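PaxB (Photorhabdus luminescens, PDB 6EK4) probably acts as one component of a two-component alpha-helical pore-forming toxin of the YaxAB type, working with a partner protein to perforate target membranes. Local coordinates at residues 13-17 against 335-339; 29-34 against 47-51; 184-188 against 250-254; 200-205 against 244-250. All coordinates share one frame; numbering follows the deposited sequence.

Interaction 1 of 4, residues 13-17 against 335-339; sequences VYPEI and KQLDF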
loop_
_atom_site.group_PDB
_atom_site.type_symbol
_atom_site.label_atom_id
_atom_site.label_comp_id
_atom_site.label_asym_id
_atom_site.label_seq_id
_atom_site.Cartn_x
_atom_site.Cartn_y
_atom_site.Cartn_z
ATOM N N VAL A 13 -8.686 -22.897 25.022
ATOM C CA VAL A 13 -7.607 -21.912 24.929
ATOM C C VAL A 13 -8.121 -20.644 24.248
ATOM O O VAL A 13 -8.845 -20.716 23.254
ATOM C CB VAL A 13 -6.376 -22.476 24.173
ATOM C CG1 VAL A 13 -6.699 -22.778 22.712
ATOM C CG2 VAL A 13 -5.196 -21.517 24.274
ATOM N N TYR A 14 -7.753 -19.487 24.800
ATOM C CA TYR A 14 -8.149 -18.200 24.233
ATOM C C TYR A 14 -7.170 -17.788 23.132
ATOM O O TYR A 14 -5.981 -18.095 23.220
ATOM C CB TYR A 14 -8.191 -17.111 25.311
ATOM C CG TYR A 14 -9.113 -17.382 26.490
ATOM C CD1 TYR A 14 -10.297 -18.107 26.342
ATOM C CD2 TYR A 14 -8.815 -16.874 27.752
ATOM C CE1 TYR A 14 -11.136 -18.337 27.421
ATOM C CE2 TYR A 14 -9.650 -17.097 28.834
ATOM C CZ TYR A 14 -10.809 -17.829 28.665
ATOM O OH TYR A 14 -11.637 -18.049 29.742
ATOM N N PRO A 15 -7.663 -17.090 22.088
ATOM C CA PRO A 15 -6.763 -16.609 21.034
ATOM C C PRO A 15 -5.818 -15.503 21.507
ATOM O O PRO A 15 -6.207 -14.673 22.328
ATOM C CB PRO A 15 -7.720 -16.049 19.968
ATOM C CG PRO A 15 -9.063 -16.602 20.295
ATOM C CD PRO A 15 -9.076 -16.806 21.776
ATOM N N GLU A 16 -4.591 -15.497 20.989
ATOM C CA GLU A 16 -3.651 -14.405 21.241
ATOM C C GLU A 16 -3.928 -13.299 20.227
ATOM O O GLU A 16 -3.762 -13.501 19.024
ATOM C CB GLU A 16 -2.201 -14.892 21.131
ATOM C CG GLU A 16 -1.145 -13.883 21.584
ATOM C CD GLU A 16 -1.041 -13.732 23.099
ATOM O OE1 GLU A 16 -0.131 -13.006 23.555
ATOM O OE2 GLU A 16 -1.854 -14.327 23.841
ATOM N N ILE A 17 -4.358 -12.140 20.720
ATOM C CA ILE A 17 -4.765 -11.027 19.865
ATOM C C ILE A 17 -3.843 -9.829 20.078
ATOM O O ILE A 17 -3.583 -9.430 21.213
ATOM C CB ILE A 17 -6.226 -10.603 20.145
ATOM C CG1 ILE A 17 -7.139 -11.835 20.179
ATOM C CG2 ILE A 17 -6.709 -9.609 19.094
ATOM C CD1 ILE A 17 -8.602 -11.527 20.427
ATOM N N LYS A 335 -10.306 -15.590 34.637
ATOM C CA LYS A 335 -9.510 -15.909 33.451
ATOM C C LYS A 335 -9.950 -15.026 32.280
ATOM O O LYS A 335 -9.116 -14.506 31.536
ATOM C CB LYS A 335 -9.646 -17.389 33.082
ATOM C CG LYS A 335 -8.484 -17.931 32.267
ATOM C CD LYS A 335 -8.807 -19.287 31.662
ATOM C CE LYS A 335 -7.660 -19.795 30.804
ATOM N NZ LYS A 335 -8.042 -20.996 30.012
ATOM N N GLN A 336 -11.264 -14.864 32.132
ATOM C CA GLN A 336 -11.834 -13.971 31.121
ATOM C C GLN A 336 -11.490 -12.507 31.391
ATOM O O GLN A 336 -11.276 -11.738 30.457
ATOM C CB GLN A 336 -13.356 -14.133 31.048
ATOM C CG GLN A 336 -13.814 -15.400 30.343
ATOM C CD GLN A 336 -15.323 -15.481 30.192
ATOM O OE1 GLN A 336 -16.039 -14.507 30.426
ATOM N NE2 GLN A 336 -15.813 -16.648 29.792
ATOM N N LEU A 337 -11.448 -12.126 32.665
ATOM C CA LEU A 337 -11.089 -10.758 33.043
ATOM C C LEU A 337 -9.611 -10.467 32.785
ATOM O O LEU A 337 -9.275 -9.404 32.262
ATOM C CB LEU A 337 -11.438 -10.484 34.509
ATOM C CG LEU A 337 -12.911 -10.169 34.794
ATOM C CD1 LEU A 337 -13.173 -10.161 36.293
ATOM C CD2 LEU A 337 -13.328 -8.844 34.167
ATOM N N ASP A 338 -8.738 -11.407 33.145
ATOM C CA ASP A 338 -7.299 -11.278 32.873
ATOM C C ASP A 338 -7.015 -11.112 31.380
ATOM O O ASP A 338 -6.091 -10.394 30.995
ATOM C CB ASP A 338 -6.526 -12.492 33.409
ATOM C CG ASP A 338 -6.364 -12.473 34.921
ATOM O OD1 ASP A 338 -6.932 -11.580 35.587
ATOM O OD2 ASP A 338 -5.663 -13.363 35.447
ATOM N N PHE A 339 -7.809 -11.784 30.550
ATOM C CA PHE A 339 -7.711 -11.649 29.099
ATOM C C PHE A 339 -8.081 -10.237 28.648
ATOM O O PHE A 339 -7.427 -9.672 27.770
ATOM C CB PHE A 339 -8.615 -12.673 28.409
ATOM C CG PHE A 339 -8.621 -12.567 26.911
ATOM C CD1 PHE A 339 -7.573 -13.081 26.166
ATOM C CD2 PHE A 339 -9.675 -11.953 26.246
ATOM C CE1 PHE A 339 -7.572 -12.985 24.786
ATOM C CE2 PHE A 339 -9.683 -11.857 24.864
ATOM C CZ PHE A 339 -8.628 -12.373 24.133
#
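Y14 and F339 join the N-terminal loop, just ahead of helix 19-35, to helix 326-348 near the C-terminus. Their rings form an edge-to-face (T-shaped) pair. The edge of Y14 is turned toward the face of F339, with ring centroids 5.7 Å apart and planes at 61°. K335, one helical turn before F339, adds a cation-pi contact. K335 NZ stands over the face of the Y14 ring, 4.6 Å from the centroid. The lysine chain is fully extended, and K335 CD also runs 3.7 Å from Y14 CE2. Y14 OH reaches the helix surface 3.5 Å from Q336 CG, but its hydrogen-bond partner is Q315. At its own edge the F339 ring meets P15 O, with CE1 3.3 Å from that oxygen. I17 CD1 lies in the plane of the same ring, 3.8 Å from F339 CZ. F339 CG is anti to the backbone N (chi1 178°), which sends the ring out to the loop. No hydrogen bond joins the two segments, and the contact is mainly aromatic and apolar. Helix 247-321 completes the cluster: F312 meets both the Y14 and F339 rings, and I17 rests on L305.

Interaction 2 of 4, residues 29-34 against 47-51; sequences IWRLSH and TLRIS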
loop_
_atom_site.group_PDB
_atom_site.type_symbol
_atom_site.label_atom_id
_atom_site.label_comp_id
_atom_site.label_asym_id
_atom_site.label_seq_id
_atom_site.Cartn_x
_atom_site.Cartn_y
_atom_site.Cartn_z
ATOM N N ILE A 29 -4.566 1.871 6.281
ATOM C CA ILE A 29 -5.597 1.887 5.243
ATOM C C ILE A 29 -6.091 3.315 5.005
ATOM O O ILE A 29 -6.294 3.718 3.860
ATOM C CB ILE A 29 -6.771 0.939 5.585
ATOM C CG1 ILE A 29 -6.330 -0.518 5.408
ATOM C CG2 ILE A 29 -7.975 1.211 4.693
ATOM C CD1 ILE A 29 -7.248 -1.534 6.057
ATOM N N TRP A 30 -6.275 4.075 6.084
ATOM C CA TRP A 30 -6.666 5.482 5.979
ATOM C C TRP A 30 -5.630 6.286 5.197
ATOM O O TRP A 30 -5.974 7.022 4.272
ATOM C CB TRP A 30 -6.848 6.096 7.370
ATOM C CG TRP A 30 -7.272 7.535 7.336
ATOM C CD1 TRP A 30 -6.458 8.633 7.354
ATOM C CD2 TRP A 30 -8.612 8.029 7.269
ATOM N NE1 TRP A 30 -7.212 9.781 7.304
ATOM C CE2 TRP A 30 -8.537 9.438 7.252
ATOM C CE3 TRP A 30 -9.871 7.418 7.221
ATOM C CZ2 TRP A 30 -9.675 10.246 7.191
ATOM C CZ3 TRP A 30 -11.000 8.222 7.161
ATOM C CH2 TRP A 30 -10.893 9.621 7.147
ATOM N N ARG A 31 -4.366 6.139 5.580
ATOM C CA ARG A 31 -3.265 6.853 4.935
ATOM C C ARG A 31 -3.160 6.500 3.451
ATOM O O ARG A 31 -3.018 7.387 2.608
ATOM C CB ARG A 31 -1.945 6.535 5.645
ATOM C CG ARG A 31 -0.739 7.300 5.119
ATOM C CD ARG A 31 0.502 7.051 5.966
ATOM N NE ARG A 31 0.720 5.628 6.238
ATOM C CZ ARG A 31 1.184 4.737 5.361
ATOM N NH1 ARG A 31 1.493 5.092 4.115
ATOM N NH2 ARG A 31 1.336 3.470 5.732
ATOM N N LEU A 32 -3.231 5.208 3.146
ATOM C CA LEU A 32 -3.122 4.727 1.768
ATOM C C LEU A 32 -4.332 5.096 0.913
ATOM O O LEU A 32 -4.180 5.416 -0.261
ATOM C CB LEU A 32 -2.915 3.209 1.743
ATOM C CG LEU A 32 -1.547 2.726 2.233
ATOM C CD1 LEU A 32 -1.588 1.243 2.564
ATOM C CD2 LEU A 32 -0.458 3.017 1.211
ATOM N N SER A 33 -5.525 5.058 1.501
ATOM C CA SER A 33 -6.756 5.350 0.760
ATOM C C SER A 33 -6.882 6.815 0.335
ATOM O O SER A 33 -7.691 7.131 -0.536
ATOM C CB SER A 33 -7.986 4.957 1.583
ATOM O OG SER A 33 -8.056 5.705 2.784
ATOM N N HIS A 34 -6.095 7.699 0.947
ATOM C CA HIS A 34 -6.145 9.132 0.639
ATOM C C HIS A 34 -4.994 9.627 -0.245
ATOM O O HIS A 34 -5.147 10.628 -0.946
ATOM C CB HIS A 34 -6.208 9.943 1.936
ATOM C CG HIS A 34 -7.525 9.842 2.638
ATOM N ND1 HIS A 34 -7.819 8.834 3.530
ATOM C CD2 HIS A 34 -8.635 10.615 2.565
ATOM C CE1 HIS A 34 -9.050 8.994 3.982
ATOM N NE2 HIS A 34 -9.567 10.066 3.412
ATOM N N THR A 47 -12.121 2.172 -1.833
ATOM C CA THR A 47 -11.054 2.231 -0.832
ATOM C C THR A 47 -11.446 3.119 0.349
ATOM O O THR A 47 -11.081 2.836 1.491
ATOM C CB THR A 47 -9.728 2.741 -1.430
ATOM O OG1 THR A 47 -9.968 3.928 -2.194
ATOM C CG2 THR A 47 -9.101 1.680 -2.323
ATOM N N LEU A 48 -12.190 4.188 0.071
ATOM C CA LEU A 48 -12.713 5.055 1.127
ATOM C C LEU A 48 -13.783 4.344 1.962
ATOM O O LEU A 48 -13.914 4.616 3.154
ATOM C CB LEU A 48 -13.271 6.359 0.544
ATOM C CG LEU A 48 -12.240 7.317 -0.065
ATOM C CD1 LEU A 48 -12.934 8.426 -0.843
ATOM C CD2 LEU A 48 -11.325 7.901 1.001
ATOM N N ARG A 49 -14.541 3.441 1.339
ATOM C CA ARG A 49 -15.505 2.614 2.069
ATOM C C ARG A 49 -14.791 1.666 3.028
ATOM O O ARG A 49 -15.244 1.459 4.154
ATOM C CB ARG A 49 -16.370 1.791 1.112
ATOM C CG ARG A 49 -17.348 2.594 0.272
ATOM C CD ARG A 49 -18.080 1.682 -0.699
ATOM N NE ARG A 49 -18.790 2.417 -1.743
ATOM C CZ ARG A 49 -19.315 1.863 -2.836
ATOM N NH1 ARG A 49 -19.218 0.553 -3.048
ATOM N NH2 ARG A 49 -19.939 2.623 -3.728
ATOM N N ILE A 50 -13.681 1.090 2.571
ATOM C CA ILE A 50 -12.906 0.148 3.381
ATOM C C ILE A 50 -12.280 0.853 4.584
ATOM O O ILE A 50 -12.315 0.324 5.694
ATOM C CB ILE A 50 -11.816 -0.569 2.545
ATOM C CG1 ILE A 50 -12.466 -1.485 1.501
ATOM C CG2 ILE A 50 -10.899 -1.396 3.439
ATOM C CD1 ILE A 50 -11.535 -1.905 0.383
ATOM N N SER A 51 -11.725 2.044 4.369
ATOM C CA SER A 51 -11.127 2.819 5.462
ATOM C C SER A 51 -12.176 3.269 6.480
ATOM O O SER A 51 -11.910 3.284 7.681
ATOM C CB SER A 51 -10.370 4.037 4.923
ATOM O OG SER A 51 -11.261 5.057 4.509
#
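The H34 ring has L48 CD2 over one face, a CH-pi contact 4.0 Å from the ring centroid. The motif is an antiparallel helical hairpin, made by helix 19-35 and helix 42-73. In turn H34 CE1 lies over the centre of one face of the W30 indole. At the edge of the imidazole, ND1 donates to W30 O, nearly straight at 172°, with the oxygen in the ring plane. This bond, back to the preceding helical turn, fixes the rotation of the imidazole. The L48 and H34 side chains cross at about a right angle. On the same flank, S51 OG approaches the W30 indole obliquely, 3.9 Å from W30 CE3. The two short segments have axes 9.0 Å apart and run at 162° to each other. Serines at the centre suit this close spacing. S33 and S51 both point toward the opposite helix, and S33 OG sits 3.6 Å from S51 CB. S33 CB also faces the backbone of T47. T47 OG1 turns back to its own helix, with Q44 O as its main partner and I43 O beside it. The inner side is apolar: I29 CG2 packs on both I50 CG2 and the S51 backbone. I29 also touches L298 of helix 247-321, and I50 touches V143 and I145. No hydrogen bond crosses between the segments. S51 OG lies between its backbone N and carbonyl carbon (chi1 75°), and from there it donates to L48 O at 3.0 Å.

Interaction 3 of 4, residues 184-188 against 250-254; sequences IIESQ and LADAR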
loop_
_atom_site.group_PDB
_atom_site.type_symbol
_atom_site.label_atom_id
_atom_site.label_comp_id
_atom_site.label_asym_id
_atom_site.label_seq_id
_atom_site.Cartn_x
_atom_site.Cartn_y
_atom_site.Cartn_z
ATOM N N ILE A 184 29.512 18.973 -38.584
ATOM C CA ILE A 184 29.236 20.035 -39.552
ATOM C C ILE A 184 29.613 21.409 -38.988
ATOM O O ILE A 184 30.107 22.268 -39.717
ATOM C CB ILE A 184 27.751 20.023 -39.991
ATOM C CG1 ILE A 184 27.458 18.750 -40.794
ATOM C CG2 ILE A 184 27.410 21.259 -40.818
ATOM C CD1 ILE A 184 25.998 18.551 -41.138
ATOM N N ILE A 185 29.382 21.610 -37.693
ATOM C CA ILE A 185 29.754 22.863 -37.032
ATOM C C ILE A 185 31.273 23.067 -37.061
ATOM O O ILE A 185 31.744 24.180 -37.291
ATOM C CB ILE A 185 29.215 22.928 -35.583
ATOM C CG1 ILE A 185 27.688 23.068 -35.602
ATOM C CG2 ILE A 185 29.828 24.099 -34.819
ATOM C CD1 ILE A 185 27.012 22.733 -34.289
ATOM N N GLU A 186 32.028 21.992 -36.836
ATOM C CA GLU A 186 33.491 22.049 -36.899
ATOM C C GLU A 186 33.987 22.353 -38.314
ATOM O O GLU A 186 34.989 23.045 -38.481
ATOM C CB GLU A 186 34.113 20.739 -36.397
ATOM C CG GLU A 186 33.939 20.487 -34.905
ATOM C CD GLU A 186 34.980 21.188 -34.048
ATOM O OE1 GLU A 186 35.401 20.601 -33.027
ATOM O OE2 GLU A 186 35.379 22.324 -34.384
ATOM N N SER A 187 33.285 21.834 -39.320
ATOM C CA SER A 187 33.601 22.128 -40.720
ATOM C C SER A 187 33.416 23.606 -41.032
ATOM O O SER A 187 34.263 24.220 -41.677
ATOM C CB SER A 187 32.728 21.299 -41.666
ATOM O OG SER A 187 33.135 19.947 -41.667
ATOM N N GLN A 188 32.301 24.170 -40.577
ATOM C CA GLN A 188 32.026 25.591 -40.764
ATOM C C GLN A 188 33.073 26.462 -40.071
ATOM O O GLN A 188 33.506 27.471 -40.626
ATOM C CB GLN A 188 30.624 25.936 -40.251
ATOM C CG GLN A 188 29.506 25.406 -41.135
ATOM C CD GLN A 188 28.123 25.683 -40.574
ATOM O OE1 GLN A 188 27.892 25.571 -39.368
ATOM N NE2 GLN A 188 27.190 26.036 -41.453
ATOM N N LEU A 250 25.792 23.225 -46.825
ATOM C CA LEU A 250 26.314 22.775 -45.533
ATOM C C LEU A 250 25.459 23.323 -44.386
ATOM O O LEU A 250 25.126 22.595 -43.450
ATOM C CB LEU A 250 27.774 23.214 -45.362
ATOM C CG LEU A 250 28.557 22.631 -44.183
ATOM C CD1 LEU A 250 28.762 21.134 -44.353
ATOM C CD2 LEU A 250 29.895 23.337 -44.036
ATOM N N ALA A 251 25.110 24.605 -44.471
ATOM C CA ALA A 251 24.232 25.248 -43.489
ATOM C C ALA A 251 22.804 24.710 -43.582
ATOM O O ALA A 251 22.120 24.565 -42.567
ATOM C CB ALA A 251 24.237 26.757 -43.684
ATOM N N ASP A 252 22.361 24.425 -44.805
ATOM C CA ASP A 252 21.053 23.814 -45.046
ATOM C C ASP A 252 20.979 22.407 -44.441
ATOM O O ASP A 252 19.938 22.007 -43.918
ATOM C CB ASP A 252 20.770 23.762 -46.553
ATOM C CG ASP A 252 19.395 23.195 -46.880
ATOM O OD1 ASP A 252 18.434 23.459 -46.125
ATOM O OD2 ASP A 252 19.277 22.490 -47.906
ATOM N N ALA A 253 22.084 21.666 -44.519
ATOM C CA ALA A 253 22.165 20.321 -43.941
ATOM C C ALA A 253 22.085 20.350 -42.415
ATOM O O ALA A 253 21.472 19.472 -41.803
ATOM C CB ALA A 253 23.447 19.632 -44.385
ATOM N N ARG A 254 22.714 21.353 -41.807
ATOM C CA ARG A 254 22.651 21.548 -40.359
ATOM C C ARG A 254 21.235 21.917 -39.913
ATOM O O ARG A 254 20.772 21.459 -38.869
ATOM C CB ARG A 254 23.641 22.635 -39.918
ATOM C CG ARG A 254 23.553 23.006 -38.443
ATOM C CD ARG A 254 24.549 24.091 -38.070
ATOM N NE ARG A 254 24.169 24.776 -36.835
ATOM C CZ ARG A 254 24.844 25.789 -36.291
ATOM N NH1 ARG A 254 25.954 26.251 -36.859
ATOM N NH2 ARG A 254 24.407 26.343 -35.167
#
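R254 reaches across to helix 149-193, and each part of it meets something different. R254 CB lies 4.1 Å from I184 CG2. With CG anti to the backbone N and the chain extended to NE, the R254 head is carried over to I185 and Q188. R254 CD passes 3.9 Å from Q188 OE1. NE and CZ run beside I185, whose CG1 lies over one face of the guanidinium, 4.0 Å from R254 CZ. At the edge of the guanidinium, R254 NH1 donates to Q188 OE1 at 3.2 Å. The N-H...O angle is 152°. The oxygen lies in the guanidinium plane and the donor lies in the carbonyl plane of the amide, yet the two flat groups are turned 65° apart. R254 NE makes a long, weak ion pair with D258 of its own helix. The amide is placed by its stem, since Q188 CG rests on L250 CD2 at 3.6 Å. The other end of the amide, NE2, lies beside the backbone and CB of A251. Away from this polar pair, the contact is apolar. I184 CG2 packs on L250 CD1 at 3.8 Å, and I184 CD1 touches A253 CB. The two segments form part of an antiparallel helix pair, with axes 10.4 Å apart and running at 153°. Helix 217-237 packs against both: I233 touches I184, A234 touches L250 and A253, and A226 O accepts a hydrogen bond from S187 OG.

Interaction 4 of 4, residues 200-205 against 244-250; sequences FKDYIP and GLKYIEL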
loop_
_atom_site.group_PDB
_atom_site.type_symbol
_atom_site.label_atom_id
_atom_site.label_comp_id
_atom_site.label_asym_id
_atom_site.label_seq_id
_atom_site.Cartn_x
_atom_site.Cartn_y
_atom_site.Cartn_z
ATOM N N PHE A 200 37.837 29.680 -52.487
ATOM C CA PHE A 200 37.082 28.748 -53.321
ATOM C C PHE A 200 35.628 29.199 -53.420
ATOM O O PHE A 200 34.894 29.161 -52.433
ATOM C CB PHE A 200 37.164 27.330 -52.745
ATOM C CG PHE A 200 38.570 26.850 -52.509
ATOM C CD1 PHE A 200 39.210 27.095 -51.299
ATOM C CD2 PHE A 200 39.257 26.153 -53.493
ATOM C CE1 PHE A 200 40.506 26.657 -51.078
ATOM C CE2 PHE A 200 40.554 25.711 -53.277
ATOM C CZ PHE A 200 41.179 25.963 -52.068
ATOM N N LYS A 201 35.218 29.628 -54.612
ATOM C CA LYS A 201 33.872 30.159 -54.825
ATOM C C LYS A 201 32.814 29.068 -54.713
ATOM O O LYS A 201 33.003 27.964 -55.225
ATOM C CB LYS A 201 33.758 30.814 -56.205
ATOM C CG LYS A 201 34.650 32.025 -56.413
ATOM C CD LYS A 201 34.350 32.688 -57.749
ATOM C CE LYS A 201 35.227 33.906 -57.985
ATOM N NZ LYS A 201 34.794 34.679 -59.183
ATOM N N ASP A 202 31.710 29.386 -54.037
ATOM C CA ASP A 202 30.512 28.535 -53.992
ATOM C C ASP A 202 30.719 27.158 -53.357
ATOM O O ASP A 202 30.121 26.858 -52.325
ATOM C CB ASP A 202 29.908 28.375 -55.396
ATOM C CG ASP A 202 29.519 29.704 -56.019
ATOM O OD1 ASP A 202 28.754 30.461 -55.383
ATOM O OD2 ASP A 202 29.970 29.989 -57.149
ATOM N N TYR A 203 31.549 26.324 -53.981
ATOM C CA TYR A 203 31.765 24.952 -53.517
ATOM C C TYR A 203 32.885 24.844 -52.488
ATOM O O TYR A 203 33.878 25.569 -52.551
ATOM C CB TYR A 203 32.047 24.030 -54.703
ATOM C CG TYR A 203 30.845 23.844 -55.595
ATOM C CD1 TYR A 203 30.654 24.645 -56.718
ATOM C CD2 TYR A 203 29.883 22.880 -55.305
ATOM C CE1 TYR A 203 29.546 24.483 -57.535
ATOM C CE2 TYR A 203 28.771 22.709 -56.114
ATOM C CZ TYR A 203 28.607 23.512 -57.228
ATOM O OH TYR A 203 27.505 23.347 -58.034
ATOM N N ILE A 204 32.702 23.926 -51.540
ATOM C CA ILE A 204 33.691 23.649 -50.501
ATOM C C ILE A 204 34.901 22.976 -51.150
ATOM O O ILE A 204 34.732 22.119 -52.018
ATOM C CB ILE A 204 33.092 22.736 -49.401
ATOM C CG1 ILE A 204 32.018 23.489 -48.610
ATOM C CG2 ILE A 204 34.163 22.231 -48.439
ATOM C CD1 ILE A 204 31.048 22.587 -47.878
ATOM N N PRO A 205 36.126 23.366 -50.744
ATOM C CA PRO A 205 37.309 22.752 -51.347
ATOM C C PRO A 205 37.423 21.255 -51.064
ATOM O O PRO A 205 37.045 20.796 -49.985
ATOM C CB PRO A 205 38.476 23.507 -50.693
ATOM C CG PRO A 205 37.913 24.082 -49.441
ATOM C CD PRO A 205 36.497 24.422 -49.785
ATOM N N GLY A 244 29.592 18.082 -55.859
ATOM C CA GLY A 244 30.275 18.715 -54.734
ATOM C C GLY A 244 29.294 19.480 -53.864
ATOM O O GLY A 244 28.156 19.730 -54.270
ATOM N N LEU A 245 29.740 19.862 -52.671
ATOM C CA LEU A 245 28.877 20.510 -51.685
ATOM C C LEU A 245 29.134 22.013 -51.624
ATOM O O LEU A 245 30.283 22.448 -51.529
ATOM C CB LEU A 245 29.116 19.892 -50.305
ATOM C CG LEU A 245 28.132 20.255 -49.189
ATOM C CD1 LEU A 245 26.731 19.758 -49.510
ATOM C CD2 LEU A 245 28.611 19.687 -47.862
ATOM N N LYS A 246 28.060 22.800 -51.681
ATOM C CA LYS A 246 28.153 24.250 -51.516
ATOM C C LYS A 246 28.168 24.611 -50.034
ATOM O O LYS A 246 27.801 23.796 -49.188
ATOM C CB LYS A 246 26.978 24.953 -52.200
ATOM C CG LYS A 246 26.891 24.729 -53.699
ATOM C CD LYS A 246 26.033 25.798 -54.358
ATOM C CE LYS A 246 25.714 25.462 -55.806
ATOM N NZ LYS A 246 25.121 26.624 -56.526
ATOM N N TYR A 247 28.584 25.837 -49.726
ATOM C CA TYR A 247 28.623 26.309 -48.339
ATOM C C TYR A 247 27.212 26.486 -47.784
ATOM O O TYR A 247 26.935 26.098 -46.649
ATOM C CB TYR A 247 29.401 27.622 -48.223
ATOM C CG TYR A 247 30.830 27.529 -48.713
ATOM C CD1 TYR A 247 31.787 26.810 -48.003
ATOM C CD2 TYR A 247 31.225 28.164 -49.885
ATOM C CE1 TYR A 247 33.095 26.723 -48.450
ATOM C CE2 TYR A 247 32.528 28.081 -50.341
ATOM C CZ TYR A 247 33.460 27.361 -49.622
ATOM O OH TYR A 247 34.755 27.282 -50.077
ATOM N N ILE A 248 26.325 27.070 -48.589
ATOM C CA ILE A 248 24.917 27.227 -48.205
ATOM C C ILE A 248 24.221 25.879 -47.990
ATOM O O ILE A 248 23.310 25.772 -47.168
ATOM C CB ILE A 248 24.115 28.069 -49.232
ATOM C CG1 ILE A 248 24.074 27.398 -50.617
ATOM C CG2 ILE A 248 24.688 29.476 -49.332
ATOM C CD1 ILE A 248 22.795 26.636 -50.905
ATOM N N GLU A 249 24.653 24.858 -48.729
ATOM C CA GLU A 249 24.114 23.504 -48.574
ATOM C C GLU A 249 24.590 22.862 -47.265
ATOM O O GLU A 249 23.873 22.059 -46.668
ATOM C CB GLU A 249 24.488 22.635 -49.780
ATOM C CG GLU A 249 23.791 23.058 -51.067
ATOM C CD GLU A 249 24.290 22.320 -52.299
ATOM O OE1 GLU A 249 24.919 21.250 -52.154
ATOM O OE2 GLU A 249 24.045 22.811 -53.422
ATOM N N LEU A 250 25.792 23.225 -46.825
ATOM C CA LEU A 250 26.314 22.775 -45.533
ATOM C C LEU A 250 25.459 23.323 -44.386
ATOM O O LEU A 250 25.126 22.595 -43.450
ATOM C CB LEU A 250 27.774 23.214 -45.362
ATOM C CG LEU A 250 28.557 22.631 -44.183
ATOM C CD1 LEU A 250 28.762 21.134 -44.353
ATOM C CD2 LEU A 250 29.895 23.337 -44.036
HETATM O O HOH W 1 27.626 28.320 -51.191
HETATM O O HOH W 2 32.331 20.265 -51.967
#
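Y247 and I204 form the tight part of this contact, where the loop after helix 196-199 meets the start of helix 247-321. I204 CG1 packs on Y247 CD1, and I204 CD1 touches both L245 CD2, at 3.8 Å, and L250 CD2. Y247 OH reaches into the loop, 3.0 Å from F200 O, which lies in the plane of its ring. The backbones form a single antiparallel bridge at Y203 and K246, a non-hydrogen-bonded pair. Flanking bonds hold it on both sides. I204 N donates to L245 O at 2.8 Å, and Y247 N to D202 O at 3.2 Å. K246 also takes the N-cap position of the helix.

The other side is looser and more exposed. There the extended K246 chain lays CG over one face of the Y203 ring, 4.1 Å from the centroid. D202 OD1 and K246 NZ stay 5.4 Å apart, not in contact. One water links D202 O to I248 N, and another links I204 O to L245 N. Helix 217-237 covers I204 with I227 and V231, while helix 149-193 meets Y247 through I191.

How the interactions relate
Interactions 3 and 4 lie at one end of the elongated chain, with centres about 11 Å apart. They share L250, and both use helix 247-321. Interaction 1 lies on the opposite side of the chain's centre, its own centre about 86 Å from that of interaction 3. Interaction 2 is nearest the middle. Interactions 2 and 3 are buried antiparallel helix pairs; one uses small serines, the other bulkier aliphatic groups and an arginine-glutamine bond. Interactions 1 and 4 are only partly buried, and each sets a loop against a helix or its start. Interaction 1 relies on rings and a lysine, interaction 4 on backbone hydrogen bonds, waters and an isoleucine packed on a tyrosine ring.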